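Local coordinates for protein serine-tRNA ligase (Naegleria fowleri, PDB 6BLJ) that probably attaches serine to its cognate tRNA in the cytoplasm, using ATP to activate the amino acid, and is captured here with AMP bound, at residues L228-I233 / Q472-G477. Residues are numbered along the deposited sequence; the frame is centred on the assembly and turned at random.
Sequences LQNYAI and QPYMGG
The phenol ring of Tyr474 lies flat against helix 220-238, with the start of the Tyr231 side chain over one of its faces. Tyr231 CB sits 3.8 Å from the centroid of the Tyr474 ring and only 15° from its normal, a CH-pi contact, and Tyr231 CA reaches Tyr474 CZ at 3.7 Å over the same face. A tyrosine suits this place because its broad ring can cover the helix backbone while its hydroxyl reaches on to Asp234, one turn further along, for a hydrogen bond. That anchor and the face contact together probably set where the ring lies.

The ring of Tyr231 stands off to one side. Its CG is anti to the backbone N (chi1 170°), which carries the ring past the rim of Tyr474, where Tyr231 CD1 meets Tyr474 CE2 at 3.7 Å. The two planes are inclined by 50° and the centroids are 5.5 Å apart, so the rings touch obliquely without stacking. Further out, Tyr231 packs on Phe363 and its hydroxyl is hydrogen-bonded to Ser366, linking helix 220-238 to helix 348-366.

Asn230 borders Tyr474 at the ring edge, its ND2 3.7 Å from Tyr474 CE1 and its amide plane tilted against the ring. A short amide fits here: beside the aromatic rim it is merely in van der Waals contact, while its OD1 accepts a hydrogen bond from ND2 of Asn230 of the second subunit.

After Tyr474 the chain turns back, with Gln472 O accepting from both Met475 N and Gly477 N. Across the contact itself the attraction is dispersion and CH-pi, and the Tyr474 hydroxyl adds a polar tie to the same helix, joining the loop between strands 464-466 and 480-482 to a helix at the subunit interface.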
ATOM      1  N   LEU A 228       0.824   1.246  34.585  1.00 31.20           N
ATOM      2  CA  LEU A 228       0.541   2.519  33.926  1.00 29.95           C
ATOM      3  C   LEU A 228      -0.869   2.548  33.360  1.00 36.95           C
ATOM      4  O   LEU A 228      -1.567   3.565  33.463  1.00 33.94           O
ATOM      5  CB  LEU A 228       1.554   2.774  32.810  1.00 32.08           C
ATOM      6  CG  LEU A 228       2.842   3.551  33.071  1.00 34.23           C
ATOM      7  CD1 LEU A 228       3.712   3.514  31.808  1.00 32.43           C
ATOM      8  CD2 LEU A 228       2.543   4.998  33.471  1.00 32.00           C
ATOM      9  N   GLN A 229      -1.288   1.453  32.718  1.00 27.84           N
ATOM     10  CA  GLN A 229      -2.634   1.377  32.167  1.00 32.20           C
ATOM     11  C   GLN A 229      -3.674   1.442  33.276  1.00 30.03           C
ATOM     12  O   GLN A 229      -4.669   2.163  33.167  1.00 34.37           O
ATOM     13  CB  GLN A 229      -2.801   0.086  31.365  1.00 31.26           C
ATOM     14  CG  GLN A 229      -2.021   0.038  30.072  1.00 31.53           C
ATOM     15  CD  GLN A 229      -1.954  -1.366  29.534  1.00 37.03           C
ATOM     16  OE1 GLN A 229      -0.876  -1.894  29.259  1.00 39.93           O
ATOM     17  NE2 GLN A 229      -3.110  -2.007  29.435  1.00 36.11           N
ATOM     18  N   ASN A 230      -3.471   0.653  34.338  1.00 27.42           N
ATOM     19  CA  ASN A 230      -4.428   0.598  35.439  1.00 30.26           C
ATOM     20  C   ASN A 230      -4.556   1.955  36.129  1.00 35.45           C
ATOM     21  O   ASN A 230      -5.665   2.405  36.458  1.00 28.41           O
ATOM     22  CB  ASN A 230      -3.973  -0.475  36.428  1.00 31.30           C
ATOM     23  CG  ASN A 230      -5.103  -1.027  37.277  1.00 47.87           C
ATOM     24  OD1 ASN A 230      -5.128  -2.211  37.595  1.00 53.35           O
ATOM     25  ND2 ASN A 230      -6.039  -0.165  37.659  1.00 46.23           N
ATOM     26  N   TYR A 231      -3.420   2.603  36.391  1.00 31.89           N
ATOM     27  CA  TYR A 231      -3.425   3.914  37.027  1.00 33.19           C
ATOM     28  C   TYR A 231      -4.065   4.958  36.117  1.00 31.95           C
ATOM     29  O   TYR A 231      -4.893   5.759  36.566  1.00 32.84           O
ATOM     30  CB  TYR A 231      -1.989   4.311  37.399  1.00 33.43           C
ATOM     31  CG  TYR A 231      -1.826   5.753  37.847  1.00 33.69           C
ATOM     32  CD1 TYR A 231      -2.649   6.283  38.831  1.00 30.22           C
ATOM     33  CD2 TYR A 231      -0.850   6.579  37.290  1.00 30.39           C
ATOM     34  CE1 TYR A 231      -2.518   7.606  39.249  1.00 34.94           C
ATOM     35  CE2 TYR A 231      -0.705   7.912  37.707  1.00 26.20           C
ATOM     36  CZ  TYR A 231      -1.551   8.411  38.692  1.00 30.41           C
ATOM     37  OH  TYR A 231      -1.442   9.714  39.118  1.00 33.28           O
ATOM     38  N   ALA A 232      -3.712   4.946  34.831  1.00 27.21           N
ATOM     39  CA  ALA A 232      -4.271   5.920  33.896  1.00 29.65           C
ATOM     40  C   ALA A 232      -5.788   5.842  33.857  1.00 30.70           C
ATOM     41  O   ALA A 232      -6.478   6.869  33.887  1.00 29.39           O
ATOM     42  CB  ALA A 232      -3.696   5.692  32.498  1.00 26.47           C
ATOM     43  N   ILE A 233      -6.329   4.627  33.795  1.00 31.34           N
ATOM     44  CA  ILE A 233      -7.781   4.467  33.747  1.00 32.82           C
ATOM     45  C   ILE A 233      -8.420   4.928  35.057  1.00 30.40           C
ATOM     46  O   ILE A 233      -9.454   5.611  35.051  1.00 31.77           O
ATOM     47  CB  ILE A 233      -8.122   3.006  33.391  1.00 35.27           C
ATOM     48  CG1 ILE A 233      -7.799   2.777  31.907  1.00 35.00           C
ATOM     49  CG2 ILE A 233      -9.575   2.683  33.676  1.00 38.07           C
ATOM     50  CD1 ILE A 233      -7.538   1.365  31.558  1.00 36.55           C
ATOM     51  N   GLN A 472       3.845   2.427  42.582  1.00 34.00           N
ATOM     52  CA  GLN A 472       4.221   1.313  43.452  1.00 43.18           C
ATOM     53  C   GLN A 472       3.022   0.481  43.908  1.00 47.98           C
ATOM     54  O   GLN A 472       3.087  -0.757  43.798  1.00 46.93           O
ATOM     55  CB  GLN A 472       5.054   1.846  44.624  1.00 42.86           C
ATOM     56  CG  GLN A 472       6.392   2.444  44.163  1.00 44.56           C
ATOM     57  CD  GLN A 472       7.240   3.034  45.290  1.00 44.58           C
ATOM     58  OE1 GLN A 472       6.936   2.866  46.464  1.00 42.49           O
ATOM     59  NE2 GLN A 472       8.298   3.751  44.923  1.00 38.99           N
ATOM     60  N   PRO A 473       1.904   1.058  44.374  1.00 43.64           N
ATOM     61  CA  PRO A 473       0.754   0.207  44.738  1.00 43.67           C
ATOM     62  C   PRO A 473       0.191  -0.592  43.578  1.00 42.93           C
ATOM     63  O   PRO A 473      -0.361  -1.676  43.794  1.00 47.58           O
ATOM     64  CB  PRO A 473      -0.276   1.211  45.280  1.00 46.70           C
ATOM     65  CG  PRO A 473       0.513   2.399  45.673  1.00 45.93           C
ATOM     66  CD  PRO A 473       1.660   2.474  44.715  1.00 39.53           C
ATOM     67  N   TYR A 474       0.314  -0.100  42.349  1.00 36.64           N
ATOM     68  CA  TYR A 474      -0.183  -0.822  41.189  1.00 30.15           C
ATOM     69  C   TYR A 474       0.734  -1.958  40.764  1.00 32.78           C
ATOM     70  O   TYR A 474       0.404  -2.684  39.819  1.00 38.99           O
ATOM     71  CB  TYR A 474      -0.378   0.149  40.024  1.00 36.96           C
ATOM     72  CG  TYR A 474      -1.509   1.138  40.218  1.00 37.59           C
ATOM     73  CD1 TYR A 474      -2.801   0.813  39.846  1.00 37.00           C
ATOM     74  CD2 TYR A 474      -1.279   2.395  40.770  1.00 40.13           C
ATOM     75  CE1 TYR A 474      -3.842   1.713  40.018  1.00 37.31           C
ATOM     76  CE2 TYR A 474      -2.316   3.303  40.939  1.00 37.92           C
ATOM     77  CZ  TYR A 474      -3.595   2.951  40.553  1.00 38.18           C
ATOM     78  OH  TYR A 474      -4.646   3.825  40.711  1.00 40.11           O
ATOM     79  N   MET A 475       1.873  -2.117  41.434  1.00 40.88           N
ATOM     80  CA  MET A 475       2.835  -3.174  41.158  1.00 47.75           C
ATOM     81  C   MET A 475       3.111  -4.015  42.396  1.00 52.82           C
ATOM     82  O   MET A 475       4.229  -4.491  42.588  1.00 56.25           O
ATOM     83  CB  MET A 475       4.136  -2.580  40.625  1.00 50.50           C
ATOM     84  CG  MET A 475       4.111  -2.286  39.156  1.00 43.18           C
ATOM     85  SD  MET A 475       5.674  -1.575  38.677  1.00 44.52           S
ATOM     86  CE  MET A 475       6.754  -3.003  38.734  1.00 35.02           C
ATOM     87  N   GLY A 476       2.109  -4.177  43.256  1.00 51.08           N
ATOM     88  CA  GLY A 476       2.276  -4.976  44.458  1.00 47.23           C
ATOM     89  C   GLY A 476       3.341  -4.472  45.400  1.00 49.61           C
ATOM     90  O   GLY A 476       3.919  -5.264  46.152  1.00 51.09           O
ATOM     91  N   GLY A 477       3.624  -3.173  45.383  1.00 47.89           N
ATOM     92  CA  GLY A 477       4.584  -2.596  46.300  1.00 44.21           C
ATOM     93  C   GLY A 477       6.031  -2.587  45.834  1.00 42.29           C
ATOM     94  O   GLY A 477       6.896  -2.133  46.593  1.00 45.18           O
TER